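Local coordinates for DUF5625 domain-containing protein (Sulfurospirillum deleyianum, PDB 3NKG) that is of unknown function but folds into two four-stranded antiparallel beta sheets with short helices, probably a galactose-binding-like beta-sandwich domain, at residues V19-V24 and I146-N151; K101-Q106 and I116-Y121; W55-F60 and D94-P99; F38-R43 and G129-D134. All coordinates share one frame; numbering follows the deposited sequence.

Contact 1 of 4, residues V19-V24 and I146-N151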
# COMPACT_ATOMS: atom_id res chain seq x y z
N VAL A 19 -2.08 -1.81 14.80
CA VAL A 19 -3.38 -2.18 14.23
C VAL A 19 -4.31 -0.97 14.13
O VAL A 19 -4.35 -0.15 15.04
CB VAL A 19 -4.08 -3.25 15.11
CG1 VAL A 19 -5.53 -3.56 14.60
CG2 VAL A 19 -3.24 -4.51 15.17
N VAL A 20 -5.02 -0.86 13.00
CA VAL A 20 -6.10 0.10 12.86
C VAL A 20 -7.35 -0.61 12.33
O VAL A 20 -7.26 -1.47 11.46
CB VAL A 20 -5.71 1.25 11.91
CG1 VAL A 20 -6.88 2.20 11.76
CG2 VAL A 20 -4.52 1.97 12.46
N GLU A 21 -8.51 -0.24 12.86
CA GLU A 21 -9.76 -0.89 12.48
C GLU A 21 -10.79 0.19 12.11
O GLU A 21 -11.04 1.09 12.89
CB GLU A 21 -10.25 -1.74 13.65
CG GLU A 21 -11.32 -2.74 13.34
CD GLU A 21 -11.55 -3.70 14.50
OE1 GLU A 21 -10.64 -4.50 14.81
OE2 GLU A 21 -12.65 -3.67 15.11
N LYS A 22 -11.35 0.13 10.91
CA LYS A 22 -12.42 1.06 10.56
C LYS A 22 -13.58 0.43 9.81
O LYS A 22 -13.40 -0.53 9.06
CB LYS A 22 -11.88 2.27 9.80
CG LYS A 22 -11.09 3.21 10.70
CD LYS A 22 -10.29 4.24 9.91
CE LYS A 22 -9.28 4.94 10.82
NZ LYS A 22 -8.50 5.99 10.10
N GLU A 23 -14.78 0.95 10.04
CA GLU A 23 -15.94 0.53 9.28
C GLU A 23 -15.88 1.21 7.92
O GLU A 23 -15.51 2.37 7.79
CB GLU A 23 -17.24 0.89 9.99
CG GLU A 23 -18.47 0.49 9.19
CD GLU A 23 -19.77 0.75 9.94
OE1 GLU A 23 -19.77 0.68 11.20
OE2 GLU A 23 -20.79 1.03 9.27
N VAL A 24 -16.25 0.46 6.91
CA VAL A 24 -16.09 0.88 5.56
C VAL A 24 -17.37 0.57 4.82
O VAL A 24 -17.87 -0.57 4.86
CB VAL A 24 -14.93 0.09 4.90
CG1 VAL A 24 -15.01 0.22 3.39
CG2 VAL A 24 -13.60 0.56 5.47
N ILE A 146 -16.05 -4.23 8.16
CA ILE A 146 -14.99 -3.82 9.07
C ILE A 146 -13.65 -4.24 8.48
O ILE A 146 -13.39 -5.43 8.26
CB ILE A 146 -15.15 -4.45 10.45
CG1 ILE A 146 -16.54 -4.09 11.02
CG2 ILE A 146 -14.00 -4.04 11.38
CD1 ILE A 146 -16.83 -2.64 10.96
N PHE A 147 -12.79 -3.25 8.22
CA PHE A 147 -11.44 -3.52 7.79
C PHE A 147 -10.50 -3.39 8.97
O PHE A 147 -10.49 -2.38 9.67
CB PHE A 147 -11.03 -2.53 6.71
CG PHE A 147 -11.49 -2.89 5.33
CD1 PHE A 147 -12.84 -2.87 4.99
CD2 PHE A 147 -10.56 -3.24 4.35
CE1 PHE A 147 -13.26 -3.20 3.70
CE2 PHE A 147 -10.96 -3.57 3.07
CZ PHE A 147 -12.32 -3.54 2.74
N ARG A 148 -9.70 -4.41 9.20
CA ARG A 148 -8.66 -4.32 10.21
C ARG A 148 -7.32 -4.45 9.48
O ARG A 148 -7.12 -5.37 8.69
CB ARG A 148 -8.83 -5.44 11.22
CG ARG A 148 -7.80 -5.46 12.31
CD ARG A 148 -8.00 -6.69 13.18
NE ARG A 148 -6.80 -6.99 13.94
CZ ARG A 148 -6.72 -6.97 15.26
NH1 ARG A 148 -5.57 -7.27 15.86
NH2 ARG A 148 -7.80 -6.66 15.99
N ILE A 149 -6.43 -3.49 9.72
CA ILE A 149 -5.15 -3.46 9.02
C ILE A 149 -4.04 -3.45 10.06
O ILE A 149 -4.00 -2.58 10.93
CB ILE A 149 -4.99 -2.23 8.10
CG1 ILE A 149 -6.13 -2.16 7.08
CG2 ILE A 149 -3.61 -2.29 7.36
CD1 ILE A 149 -7.31 -1.28 7.50
N GLU A 150 -3.15 -4.44 9.98
CA GLU A 150 -2.08 -4.60 10.93
C GLU A 150 -0.74 -4.56 10.19
O GLU A 150 -0.53 -5.29 9.21
CB GLU A 150 -2.21 -5.93 11.69
CG GLU A 150 -0.97 -6.29 12.53
CD GLU A 150 -1.18 -7.46 13.51
OE1 GLU A 150 -2.24 -8.13 13.47
OE2 GLU A 150 -0.27 -7.72 14.35
N ASN A 151 0.13 -3.67 10.65
CA ASN A 151 1.51 -3.62 10.18
C ASN A 151 2.35 -4.61 10.99
O ASN A 151 2.49 -4.48 12.21
CB ASN A 151 2.07 -2.19 10.32
CG ASN A 151 3.53 -2.11 9.94
OD1 ASN A 151 3.91 -2.39 8.79
ND2 ASN A 151 4.37 -1.75 10.91
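Four backbone hydrogen bonds tie V20 and K22 to I149 and F147, two to each pair. I149 N reaches V20 O at 2.8 Å with an N-H...O angle of 171°, and V20 N returns the bond to I149 O at 2.9 Å. K22 and F147 exchange a second such couple, so both are hydrogen-bonded pairs; E21-R148 between them, and V19-E150 and E23-I146 beyond them, are non-hydrogen-bonded pairs. The two short strand axes run 166° apart in direction, which makes the pairing antiparallel.

On the face carrying V19, E21, R148 and E150, R148 reaches across to strand 19-24 with its chain extended from CG to NE, CG lying opposite the backbone N. This lays its guanidinium under V19, whose CG1 stands over the centre of one face, 3.7 Å from R148 CZ. E21 OE1 comes to the edge of the same group, 3.8 Å from R148 NH2, a long salt bridge with the two planes turned 43° apart. Beside it, E21 CG meets I146 CG2 at 3.6 Å, and I146 CD1 rests against E23 CB.

Past the last paired residue, V24 CG2 approaches F147 CD1 obliquely at 3.5 Å. F165 and I167 also touch F147, which packs this sheet against strand 163-169 of the other sheet.

The backbone ladder thus supplies the directional bonding, with a loose ion pair and aliphatic contacts on one face, while the buried side chains of F147 and I149, with V24, pack toward strand 163-169; the long E21-R148 separation suggests that charge contributes only modestly.

Contact 2 of 4, residues K101-Q106 and I116-Y121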
# COMPACT_ATOMS: atom_id res chain seq x y z
N LYS A 101 -1.17 -7.35 7.25
CA LYS A 101 -2.26 -8.30 7.40
C LYS A 101 -3.58 -7.56 7.32
O LYS A 101 -3.85 -6.63 8.11
CB LYS A 101 -2.13 -9.06 8.72
CG LYS A 101 -3.15 -10.18 8.89
CD LYS A 101 -2.84 -10.97 10.16
CE LYS A 101 -4.11 -11.48 10.82
NZ LYS A 101 -3.80 -12.29 12.04
N ILE A 102 -4.40 -7.97 6.36
CA ILE A 102 -5.73 -7.40 6.21
C ILE A 102 -6.81 -8.40 6.56
O ILE A 102 -6.89 -9.49 5.99
CB ILE A 102 -5.97 -6.90 4.77
CG1 ILE A 102 -4.96 -5.81 4.42
CG2 ILE A 102 -7.40 -6.33 4.61
CD1 ILE A 102 -4.96 -5.45 2.96
N THR A 103 -7.66 -8.02 7.51
CA THR A 103 -8.82 -8.81 7.91
C THR A 103 -10.10 -8.06 7.59
O THR A 103 -10.23 -6.89 7.93
CB THR A 103 -8.77 -9.12 9.42
OG1 THR A 103 -7.50 -9.71 9.73
CG2 THR A 103 -9.86 -10.09 9.80
N ILE A 104 -11.04 -8.72 6.92
CA ILE A 104 -12.30 -8.07 6.56
C ILE A 104 -13.51 -8.86 7.06
O ILE A 104 -13.67 -10.04 6.72
CB ILE A 104 -12.45 -7.88 5.04
CG1 ILE A 104 -11.24 -7.15 4.45
CG2 ILE A 104 -13.71 -7.09 4.71
CD1 ILE A 104 -11.31 -6.99 2.95
N HIS A 105 -14.36 -8.19 7.85
CA HIS A 105 -15.68 -8.70 8.21
C HIS A 105 -16.80 -7.96 7.50
O HIS A 105 -16.77 -6.73 7.38
CB HIS A 105 -15.92 -8.58 9.70
CG HIS A 105 -15.11 -9.53 10.52
ND1 HIS A 105 -13.78 -9.31 10.81
CD2 HIS A 105 -15.45 -10.69 11.12
CE1 HIS A 105 -13.34 -10.31 11.56
NE2 HIS A 105 -14.33 -11.16 11.76
N GLN A 106 -17.80 -8.70 7.03
CA GLN A 106 -18.99 -8.04 6.51
C GLN A 106 -19.97 -7.90 7.66
O GLN A 106 -20.11 -8.81 8.47
CB GLN A 106 -19.61 -8.84 5.36
CG GLN A 106 -20.96 -8.33 4.85
CD GLN A 106 -21.30 -8.87 3.46
OE1 GLN A 106 -21.06 -10.04 3.15
NE2 GLN A 106 -21.87 -8.01 2.62
N ILE A 116 -14.91 -12.52 6.12
CA ILE A 116 -14.82 -12.97 4.74
C ILE A 116 -13.40 -13.03 4.16
O ILE A 116 -13.18 -13.65 3.12
CB ILE A 116 -15.71 -12.16 3.81
CG1 ILE A 116 -15.26 -10.72 3.81
CG2 ILE A 116 -17.20 -12.29 4.23
CD1 ILE A 116 -16.02 -9.86 2.79
N ALA A 117 -12.43 -12.37 4.81
CA ALA A 117 -11.04 -12.48 4.37
C ALA A 117 -10.09 -12.24 5.54
O ALA A 117 -10.34 -11.37 6.36
CB ALA A 117 -10.73 -11.49 3.22
N ASP A 118 -9.00 -13.00 5.58
CA ASP A 118 -7.92 -12.76 6.56
C ASP A 118 -6.62 -13.13 5.84
O ASP A 118 -6.32 -14.31 5.67
CB ASP A 118 -8.14 -13.64 7.79
CG ASP A 118 -7.15 -13.34 8.91
OD1 ASP A 118 -6.49 -12.27 8.87
OD2 ASP A 118 -7.04 -14.17 9.84
N ASN A 119 -5.91 -12.11 5.36
CA ASN A 119 -4.78 -12.34 4.45
C ASN A 119 -3.52 -11.57 4.85
O ASN A 119 -3.58 -10.39 5.19
CB ASN A 119 -5.20 -11.92 3.03
CG ASN A 119 -6.25 -12.86 2.42
OD1 ASN A 119 -5.93 -13.96 1.98
ND2 ASN A 119 -7.48 -12.41 2.40
N LEU A 120 -2.38 -12.25 4.79
CA LEU A 120 -1.10 -11.60 5.02
C LEU A 120 -0.50 -11.34 3.64
O LEU A 120 -0.29 -12.28 2.88
CB LEU A 120 -0.19 -12.53 5.83
CG LEU A 120 1.27 -12.08 5.96
CD1 LEU A 120 1.33 -10.76 6.77
CD2 LEU A 120 2.11 -13.17 6.62
N TYR A 121 -0.27 -10.06 3.31
CA TYR A 121 0.36 -9.69 2.05
C TYR A 121 1.80 -9.31 2.29
O TYR A 121 2.07 -8.42 3.10
CB TYR A 121 -0.35 -8.51 1.39
CG TYR A 121 -1.79 -8.81 1.05
CD1 TYR A 121 -2.81 -8.55 1.97
CD2 TYR A 121 -2.12 -9.41 -0.16
CE1 TYR A 121 -4.14 -8.85 1.69
CE2 TYR A 121 -3.47 -9.73 -0.46
CZ TYR A 121 -4.46 -9.43 0.47
OH TYR A 121 -5.77 -9.74 0.19
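I102 and I104 pair with N119 and A117 in the beta hairpin formed by strands 98-107 and 113-123, whose short axes here run 176° apart. The regular backbone bonds include I102 N to N119 O at 2.8 Å and I104 N to A117 O. Regularity ends at a classic beta bulge, where I116 and A117 both face I104. I104 O accepts from I116 N at 2.8 Å and from A117 N at 3.3 Å, the latter in the carbonyl plane on a lone pair.

Among polar side chains, T103 and D118 lie alongside each other, pointing the same way. T103 OG1 donates to D118 OD1 at 2.9 Å, meeting it from above the carboxylate plane, 55° out. K101 meets D118 OD1 with CE, at 3.2 Å, while its NZ stays 4.2 Å from that oxygen, too far for a salt bridge.

The apolar contacts lie on the I102 and I104 face, where I104 also touches F147 of the neighbouring strand. I102 CD1 comes obliquely to the Y121 ring, 3.7 Å from CE1. At the bulge, I116 holds CG1 between its backbone N and carbonyl carbon (chi1 62°), which brings CG1 to 4.0 Å from I104 CG2.

Contact 3 of 4, residues W55-F60 and D94-P99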
# COMPACT_ATOMS: atom_id res chain seq x y z
N TRP A 55 11.16 6.58 -2.90
CA TRP A 55 11.35 5.72 -4.06
C TRP A 55 12.24 4.51 -3.72
O TRP A 55 11.92 3.37 -4.03
CB TRP A 55 12.02 6.52 -5.16
CG TRP A 55 11.76 5.97 -6.49
CD1 TRP A 55 11.23 4.74 -6.80
CD2 TRP A 55 12.00 6.63 -7.74
NE1 TRP A 55 11.13 4.61 -8.17
CE2 TRP A 55 11.60 5.75 -8.76
CE3 TRP A 55 12.54 7.88 -8.08
CZ2 TRP A 55 11.71 6.08 -10.11
CZ3 TRP A 55 12.64 8.21 -9.42
CH2 TRP A 55 12.24 7.31 -10.42
N LYS A 56 13.35 4.77 -3.06
CA LYS A 56 14.26 3.68 -2.69
C LYS A 56 13.53 2.59 -1.88
O LYS A 56 13.65 1.38 -2.17
CB LYS A 56 15.44 4.24 -1.89
CG LYS A 56 16.31 3.14 -1.26
CD LYS A 56 17.51 3.78 -0.53
CE LYS A 56 18.01 2.92 0.61
NZ LYS A 56 19.10 3.65 1.34
N PHE A 57 12.76 3.02 -0.88
CA PHE A 57 11.98 2.12 -0.02
C PHE A 57 10.93 1.32 -0.83
O PHE A 57 10.76 0.12 -0.63
CB PHE A 57 11.27 2.96 1.08
CG PHE A 57 10.55 2.14 2.11
CD1 PHE A 57 9.21 1.80 1.94
CD2 PHE A 57 11.21 1.69 3.25
CE1 PHE A 57 8.53 1.03 2.91
CE2 PHE A 57 10.55 0.92 4.22
CZ PHE A 57 9.20 0.59 4.05
N LEU A 58 10.18 2.01 -1.69
CA LEU A 58 9.14 1.35 -2.52
C LEU A 58 9.70 0.33 -3.52
O LEU A 58 9.10 -0.72 -3.76
CB LEU A 58 8.32 2.41 -3.28
CG LEU A 58 7.38 3.28 -2.43
CD1 LEU A 58 6.68 4.37 -3.25
CD2 LEU A 58 6.38 2.37 -1.73
N GLY A 59 10.84 0.65 -4.14
CA GLY A 59 11.37 -0.17 -5.21
C GLY A 59 11.01 0.40 -6.59
O GLY A 59 10.33 1.42 -6.68
N PHE A 60 11.45 -0.29 -7.64
CA PHE A 60 11.23 0.13 -9.03
C PHE A 60 10.37 -0.83 -9.86
O PHE A 60 9.79 -0.42 -10.86
CB PHE A 60 12.60 0.30 -9.71
CG PHE A 60 13.35 1.50 -9.22
CD1 PHE A 60 13.94 1.51 -7.96
CD2 PHE A 60 13.47 2.63 -10.01
CE1 PHE A 60 14.62 2.62 -7.50
CE2 PHE A 60 14.16 3.75 -9.56
CZ PHE A 60 14.73 3.75 -8.30
N ASP A 94 12.71 -4.81 -6.16
CA ASP A 94 11.41 -5.04 -5.56
C ASP A 94 11.13 -4.09 -4.38
O ASP A 94 10.01 -4.01 -3.94
CB ASP A 94 11.24 -6.50 -5.12
CG ASP A 94 10.76 -7.41 -6.26
OD1 ASP A 94 10.40 -6.89 -7.35
OD2 ASP A 94 10.74 -8.64 -6.06
N GLY A 95 12.14 -3.38 -3.89
CA GLY A 95 11.97 -2.51 -2.74
C GLY A 95 11.94 -3.25 -1.41
O GLY A 95 12.22 -4.44 -1.33
N THR A 96 11.60 -2.53 -0.35
CA THR A 96 11.51 -3.13 0.97
C THR A 96 10.19 -3.85 1.12
O THR A 96 9.12 -3.27 0.90
CB THR A 96 11.64 -2.07 2.06
OG1 THR A 96 12.95 -1.51 2.00
CG2 THR A 96 11.44 -2.70 3.46
N VAL A 97 10.24 -5.13 1.46
CA VAL A 97 9.01 -5.90 1.57
C VAL A 97 8.33 -5.46 2.84
O VAL A 97 8.97 -5.41 3.88
CB VAL A 97 9.26 -7.41 1.62
CG1 VAL A 97 7.97 -8.14 2.04
CG2 VAL A 97 9.76 -7.92 0.25
N VAL A 98 7.05 -5.13 2.76
CA VAL A 98 6.29 -4.72 3.95
C VAL A 98 5.08 -5.65 4.17
O VAL A 98 4.10 -5.60 3.42
CB VAL A 98 5.81 -3.25 3.83
CG1 VAL A 98 4.95 -2.85 5.06
CG2 VAL A 98 7.02 -2.32 3.68
N PRO A 99 5.16 -6.52 5.19
CA PRO A 99 4.08 -7.46 5.49
C PRO A 99 2.94 -6.72 6.12
O PRO A 99 3.15 -6.03 7.12
CB PRO A 99 4.69 -8.40 6.55
CG PRO A 99 6.19 -8.12 6.53
CD PRO A 99 6.34 -6.70 6.06
O HOH W 1 14.34 -0.78 -0.28
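F57 and T96 meet first through a backbone bond and a ring contact. T96 N donates to F57 O at 2.8 Å, the N-H...O angle being 171° and the donor tilted somewhat from the carbonyl plane. The F57 side chain leaves with CG opposite the backbone N (chi1 -174°), carrying the ring alongside the 94-99 segment. There T96 CB stands over one ring face, 4.0 Å from the F57 centroid and offset toward the rim, a CH-pi contact.

The threonine rotamer divides its two branches. With OG1 opposite the carbonyl carbon (chi1 -65°), CG2 lies over the outer ring atoms, 3.8 Å from F57 CE2, while OG1 reaches a water at 2.8 Å. That water donates to K56 O, bridging T96 to the helix by a second route; K56 O also accepts from Y91 OH. V98 CG2 approaches the far end of the F57 ring obliquely, 3.7 Å from CZ.

The site is the C-terminal end of helix 49-58, where G59 is the first residue to depart from helical angles, with positive phi, although its N still bonds to W55 O. The loop leading into strand 98-107 presses against this end. G95 CA lies 3.5 Å from G59 CA, and G95 CA makes a CA-H...O contact to L58 O. The two glycine backbones approach directly, with no side chain between them. L58 O and T96 O each also accept from R133, whose guanidinium joins the helix end to the 94-99 segment.

Contact 4 of 4, residues F38-R43 and G129-D134. With ACY (acetic acid), chain C.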
# COMPACT_ATOMS: atom_id res chain seq x y z
N PHE A 38 2.20 6.96 0.43
CA PHE A 38 3.25 7.56 1.26
C PHE A 38 3.34 9.07 1.05
O PHE A 38 3.46 9.53 -0.09
CB PHE A 38 4.60 6.95 0.91
CG PHE A 38 4.69 5.50 1.23
CD1 PHE A 38 3.93 4.57 0.50
CD2 PHE A 38 5.47 5.06 2.29
CE1 PHE A 38 4.00 3.24 0.81
CE2 PHE A 38 5.55 3.74 2.60
CZ PHE A 38 4.82 2.82 1.88
N ALA A 39 3.29 9.84 2.13
CA ALA A 39 3.57 11.28 2.05
C ALA A 39 5.05 11.56 1.83
O ALA A 39 5.92 10.81 2.28
CB ALA A 39 3.09 12.00 3.28
N VAL A 40 5.33 12.65 1.11
CA VAL A 40 6.70 12.99 0.72
C VAL A 40 6.84 14.50 0.82
O VAL A 40 5.86 15.23 0.59
CB VAL A 40 6.97 12.51 -0.72
CG1 VAL A 40 8.34 12.93 -1.17
CG2 VAL A 40 6.84 10.98 -0.82
N HIS A 41 8.02 14.99 1.18
CA HIS A 41 8.25 16.44 1.21
C HIS A 41 8.21 17.03 -0.21
O HIS A 41 8.73 16.44 -1.15
CB HIS A 41 9.58 16.78 1.88
CG HIS A 41 9.61 16.46 3.34
ND1 HIS A 41 8.59 16.81 4.20
CD2 HIS A 41 10.55 15.85 4.11
CE1 HIS A 41 8.89 16.41 5.43
NE2 HIS A 41 10.08 15.83 5.40
N ASP A 42 7.59 18.19 -0.38
CA ASP A 42 7.54 18.73 -1.73
C ASP A 42 8.96 18.92 -2.29
O ASP A 42 9.88 19.29 -1.56
CB ASP A 42 6.68 19.99 -1.79
CG ASP A 42 5.19 19.67 -1.83
OD1 ASP A 42 4.84 18.51 -2.17
OD2 ASP A 42 4.36 20.56 -1.51
N ARG A 43 9.12 18.61 -3.57
CA ARG A 43 10.41 18.69 -4.25
C ARG A 43 11.01 20.08 -4.09
O ARG A 43 12.21 20.23 -3.92
CB ARG A 43 10.26 18.35 -5.73
CG ARG A 43 11.57 18.33 -6.50
CD ARG A 43 11.38 17.96 -7.97
NE ARG A 43 11.02 16.55 -8.14
CZ ARG A 43 9.78 16.10 -8.32
NH1 ARG A 43 8.76 16.95 -8.35
NH2 ARG A 43 9.56 14.80 -8.46
N GLY A 129 -0.02 4.90 -8.81
CA GLY A 129 -0.03 6.34 -8.52
C GLY A 129 1.29 6.92 -8.02
O GLY A 129 2.35 6.29 -8.13
N ALA A 130 1.23 8.13 -7.50
CA ALA A 130 2.41 8.79 -6.95
C ALA A 130 2.77 8.24 -5.58
O ALA A 130 1.96 8.24 -4.67
CB ALA A 130 2.20 10.30 -6.86
N TYR A 131 4.00 7.77 -5.44
CA TYR A 131 4.50 7.27 -4.16
C TYR A 131 3.52 6.30 -3.52
O TYR A 131 3.11 6.47 -2.37
CB TYR A 131 4.82 8.43 -3.21
CG TYR A 131 5.89 9.33 -3.79
CD1 TYR A 131 7.23 8.92 -3.84
CD2 TYR A 131 5.57 10.59 -4.30
CE1 TYR A 131 8.22 9.72 -4.36
CE2 TYR A 131 6.57 11.42 -4.84
CZ TYR A 131 7.89 10.97 -4.86
OH TYR A 131 8.88 11.76 -5.39
N THR A 132 3.14 5.28 -4.28
CA THR A 132 2.19 4.30 -3.78
C THR A 132 2.77 2.89 -3.84
O THR A 132 3.68 2.59 -4.63
CB THR A 132 0.85 4.27 -4.60
OG1 THR A 132 1.12 3.83 -5.93
CG2 THR A 132 0.20 5.64 -4.65
N ARG A 133 2.23 2.03 -3.01
CA ARG A 133 2.49 0.62 -3.19
C ARG A 133 1.14 -0.09 -3.29
O ARG A 133 0.26 0.10 -2.44
CB ARG A 133 3.31 0.05 -2.05
CG ARG A 133 3.35 -1.46 -2.17
CD ARG A 133 4.37 -2.06 -1.35
NE ARG A 133 5.74 -1.78 -1.80
CZ ARG A 133 6.78 -2.04 -1.01
NH1 ARG A 133 6.55 -2.54 0.21
NH2 ARG A 133 8.03 -1.79 -1.42
N ASP A 134 0.96 -0.85 -4.37
CA ASP A 134 -0.28 -1.57 -4.65
C ASP A 134 -0.26 -2.89 -3.86
O ASP A 134 0.70 -3.65 -3.95
CB ASP A 134 -0.40 -1.82 -6.16
CG ASP A 134 -0.80 -0.55 -6.95
OD1 ASP A 134 -1.17 0.46 -6.31
OD2 ASP A 134 -0.74 -0.54 -8.21
C ACY C . 7.17 7.36 -7.52
O ACY C . 7.41 6.16 -7.82
OXT ACY C . 6.09 8.00 -7.67
CH3 ACY C . 8.31 8.11 -6.92
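Y131 is held with left-handed backbone angles (phi 48°, psi 53°), unusual for a residue with a side chain, and its ring lies between V40 and a bound acetic acid. V40 CG2 stands over one face, 3.6 Å from the centroid of the Y131 ring and 15° off its normal, a CH-pi contact in which the two side chains cross at about a right angle. The methyl is offset toward the rim at the base of the ring, its nearest atom being Y131 CG at 3.5 Å. With CG1 of V40 anti to the backbone N, CG2 falls opposite the carbonyl carbon and is turned onto the tyrosine. The acetic acid, probably from the crystallisation liquor, takes the opposite face, and its OXT accepts from Y131 N at 3.1 Å. N126 ND2 is a further partner of the same molecule.

The backbone link is F38 N to Y131 O at 3.0 Å, nearly linear. The same carbonyl oxygen lies at the edge of the F38 ring, 3.5 Å from CD1. Deeper in, F38 CE1 approaches R133 CB obliquely at 4.3 Å, while V54 of helix 49-58 touches both V40 and Y131.

Between these two segments one backbone bond continues the pairing of strands 30-38 and 132-140, and beyond it the contact is by packing, V40 on the Y131 ring; the acetic acid indicates that this ring face and Y131 N can receive a small anion-like molecule, though no ligand role is established.

From the N terminus, segment 19-24 enters contact 1, whose partner 146-151 comes 122 residues later, so the other three contacts all fall within this longest loop. Strand 30-38 then leads to contact 4, which closes at 129-134 and itself encloses contacts 3 and 2. These two follow in series: helix 49-58 meets 94-99 in contact 3, and strand 98-107 turns back as a hairpin in contact 2. No loops cross. Contacts 1 and 2 join neighbouring strands across one sheet, bonded directly through I146 N-H105 O and R148 N-T103 O. Contact 4 belongs to the other sheet, and the R133 side chain joins it to contact 3.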